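Local atomic coordinates of NADH oxidoreductase (Mesorhizobium loti, PDB entry 3PI7), a protein that probably binds NADPH and catalyses the oxidation of NAD(P)H, perhaps as a quinone reductase. Residues N149-F157 / Q176-A185. Sequence-based numbering, arbitrary orientation.
Sequences NPLTAIAMF and QLCKLIIGLA
Knobs-into-holes packing joins two helices of the nucleotide-binding half, 149-157 and 176-185, which cross at -48° with their axes 8.9 Å apart. Ala-153 is the small knob: its CB sits among Leu-177, Leu-180, Ile-181 and Leu-184, 3.6 Å from Ile-181 CG1. Leu-177 returns the fit, entering between Asn-149, Thr-152, Ala-153 and Met-156. Its CD1 comes within 3.4 Å of the backbone O of Asn-149 and its CD2 meets Thr-152 CG2, a reach that follows from CG standing anti to the backbone N (chi1 176°). Crossing Ile-181 at about a right angle, the selenomethionine Met-156 sets its CE 3.6 Å from Ile-181 CD1. Leu-184 CB lies over one face of the Phe-157 ring, a CH-pi contact 4.1 Å from the centroid, while the far rim, at CZ, reaches Ala-185 CA at 3.7 Å. Were Phe-157 cut back to an alanine, Leu-184 and Ala-185 would probably lose their flat partner, and Phe-190 its edge-to-face mate. No hydrogen bond crosses the interface. Ile-181 and Ala-185 also pack on Phe-168 of strand 167-170; that strand and helix 176-188 form the opening beta-alpha unit of a Rossmann fold, with helix 148-163, which leads into the strand, packed against its helix.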
# COMPACT_ATOMS: atom_id res chain seq x y z
N ASN A 149 17.61 -12.67 10.98
CA ASN A 149 17.68 -11.25 11.30
C ASN A 149 18.77 -10.53 10.54
O ASN A 149 18.44 -9.51 9.95
CB ASN A 149 17.76 -11.00 12.79
CG ASN A 149 16.43 -11.30 13.48
OD1 ASN A 149 15.37 -11.28 12.86
ND2 ASN A 149 16.49 -11.71 14.73
N PRO A 150 20.00 -11.05 10.41
CA PRO A 150 21.04 -10.31 9.67
C PRO A 150 20.69 -10.06 8.20
O PRO A 150 20.91 -8.96 7.71
CB PRO A 150 22.25 -11.23 9.81
CG PRO A 150 22.07 -11.80 11.19
CD PRO A 150 20.61 -12.21 11.10
N LEU A 151 20.12 -11.07 7.49
CA LEU A 151 19.83 -10.85 6.08
C LEU A 151 18.62 -9.97 5.92
O LEU A 151 18.61 -9.18 4.99
CB LEU A 151 19.66 -12.16 5.30
CG LEU A 151 20.93 -13.03 5.30
CD1 LEU A 151 20.67 -14.32 4.57
CD2 LEU A 151 22.14 -12.28 4.66
N THR A 152 17.63 -10.06 6.83
CA THR A 152 16.49 -9.15 6.77
C THR A 152 16.97 -7.73 7.04
O THR A 152 16.49 -6.79 6.40
CB THR A 152 15.42 -9.55 7.80
OG1 THR A 152 15.07 -10.91 7.57
CG2 THR A 152 14.16 -8.69 7.72
N ALA A 153 17.93 -7.57 7.99
CA ALA A 153 18.43 -6.23 8.31
C ALA A 153 19.13 -5.63 7.12
O ALA A 153 18.95 -4.45 6.83
CB ALA A 153 19.38 -6.26 9.50
N ILE A 154 19.97 -6.40 6.45
CA ILE A 154 20.68 -5.90 5.29
C ILE A 154 19.69 -5.53 4.21
O ILE A 154 19.76 -4.43 3.67
CB ILE A 154 21.74 -6.92 4.80
CG1 ILE A 154 22.88 -7.00 5.86
CG2 ILE A 154 22.29 -6.55 3.38
CD1 ILE A 154 23.80 -8.25 5.71
N ALA A 155 18.78 -6.45 3.90
CA ALA A 155 17.85 -6.20 2.81
C ALA A 155 16.94 -5.00 3.08
O ALA A 155 16.74 -4.19 2.18
CB ALA A 155 17.02 -7.45 2.57
N MSE A 156 16.43 -4.85 4.30
CA MSE A 156 15.53 -3.74 4.60
C MSE A 156 16.29 -2.44 4.79
O MSE A 156 15.80 -1.40 4.37
CB MSE A 156 14.64 -4.07 5.81
CG MSE A 156 13.64 -5.18 5.48
SE MSE A 156 12.09 -5.26 6.70
CE MSE A 156 13.17 -5.01 8.19
N PHE A 157 17.49 -2.49 5.35
CA PHE A 157 18.26 -1.26 5.45
C PHE A 157 18.62 -0.76 4.03
O PHE A 157 18.68 0.46 3.83
CB PHE A 157 19.48 -1.42 6.35
CG PHE A 157 20.19 -0.11 6.53
CD1 PHE A 157 19.54 0.97 7.14
CD2 PHE A 157 21.48 0.07 6.06
CE1 PHE A 157 20.19 2.21 7.25
CE2 PHE A 157 22.13 1.30 6.20
CZ PHE A 157 21.46 2.37 6.78
N GLN A 176 15.49 -7.87 18.21
CA GLN A 176 16.86 -8.09 17.72
C GLN A 176 17.07 -7.51 16.30
O GLN A 176 18.10 -6.90 16.02
CB GLN A 176 17.23 -9.57 17.71
CG GLN A 176 18.69 -9.80 17.30
CD GLN A 176 19.64 -9.11 18.25
OE1 GLN A 176 20.32 -8.13 17.89
NE2 GLN A 176 19.62 -9.53 19.52
N LEU A 177 16.08 -7.70 15.42
CA LEU A 177 16.16 -7.21 14.05
C LEU A 177 16.34 -5.66 14.03
O LEU A 177 17.25 -5.14 13.35
CB LEU A 177 14.91 -7.64 13.30
CG LEU A 177 14.74 -7.14 11.87
CD1 LEU A 177 15.98 -7.41 11.01
CD2 LEU A 177 13.54 -7.82 11.24
N CYS A 178 15.49 -4.96 14.79
CA CYS A 178 15.57 -3.49 14.84
C CYS A 178 16.92 -3.06 15.38
O CYS A 178 17.51 -2.11 14.85
CB CYS A 178 14.42 -2.91 15.65
SG CYS A 178 12.82 -3.01 14.81
N LYS A 179 17.45 -3.78 16.38
CA LYS A 179 18.76 -3.44 16.91
C LYS A 179 19.85 -3.62 15.86
O LYS A 179 20.75 -2.79 15.81
CB LYS A 179 19.07 -4.23 18.19
CG LYS A 179 18.10 -3.85 19.31
CD LYS A 179 18.55 -4.29 20.71
CE LYS A 179 18.42 -5.76 20.95
NZ LYS A 179 18.65 -6.06 22.40
N LEU A 180 19.78 -4.65 15.00
CA LEU A 180 20.77 -4.79 13.93
C LEU A 180 20.67 -3.61 12.93
O LEU A 180 21.68 -3.09 12.46
CB LEU A 180 20.57 -6.12 13.17
CG LEU A 180 20.93 -7.42 13.90
CD1 LEU A 180 20.53 -8.59 13.09
CD2 LEU A 180 22.40 -7.47 14.25
N ILE A 181 19.44 -3.23 12.57
CA ILE A 181 19.22 -2.13 11.62
C ILE A 181 19.70 -0.82 12.23
O ILE A 181 20.34 -0.04 11.53
CB ILE A 181 17.75 -2.06 11.14
CG1 ILE A 181 17.42 -3.36 10.39
CG2 ILE A 181 17.51 -0.81 10.21
CD1 ILE A 181 15.97 -3.53 9.95
N ILE A 182 19.43 -0.61 13.52
CA ILE A 182 19.87 0.61 14.22
C ILE A 182 21.42 0.73 14.09
O ILE A 182 21.91 1.80 13.73
CB ILE A 182 19.38 0.67 15.69
CG1 ILE A 182 17.86 0.91 15.75
CG2 ILE A 182 20.10 1.82 16.43
CD1 ILE A 182 17.19 0.63 17.11
N GLY A 183 22.13 -0.38 14.32
CA GLY A 183 23.59 -0.47 14.19
C GLY A 183 24.09 -0.08 12.81
O GLY A 183 24.98 0.76 12.69
N LEU A 184 23.48 -0.65 11.76
CA LEU A 184 23.77 -0.31 10.36
C LEU A 184 23.54 1.17 10.09
O LEU A 184 24.32 1.81 9.39
CB LEU A 184 22.87 -1.11 9.41
CG LEU A 184 23.14 -2.61 9.28
CD1 LEU A 184 22.05 -3.29 8.45
CD2 LEU A 184 24.52 -2.88 8.64
N ALA A 185 22.40 1.69 10.58
CA ALA A 185 22.02 3.08 10.40
C ALA A 185 23.05 4.01 11.01
O ALA A 185 23.45 4.96 10.36
CB ALA A 185 20.67 3.31 11.05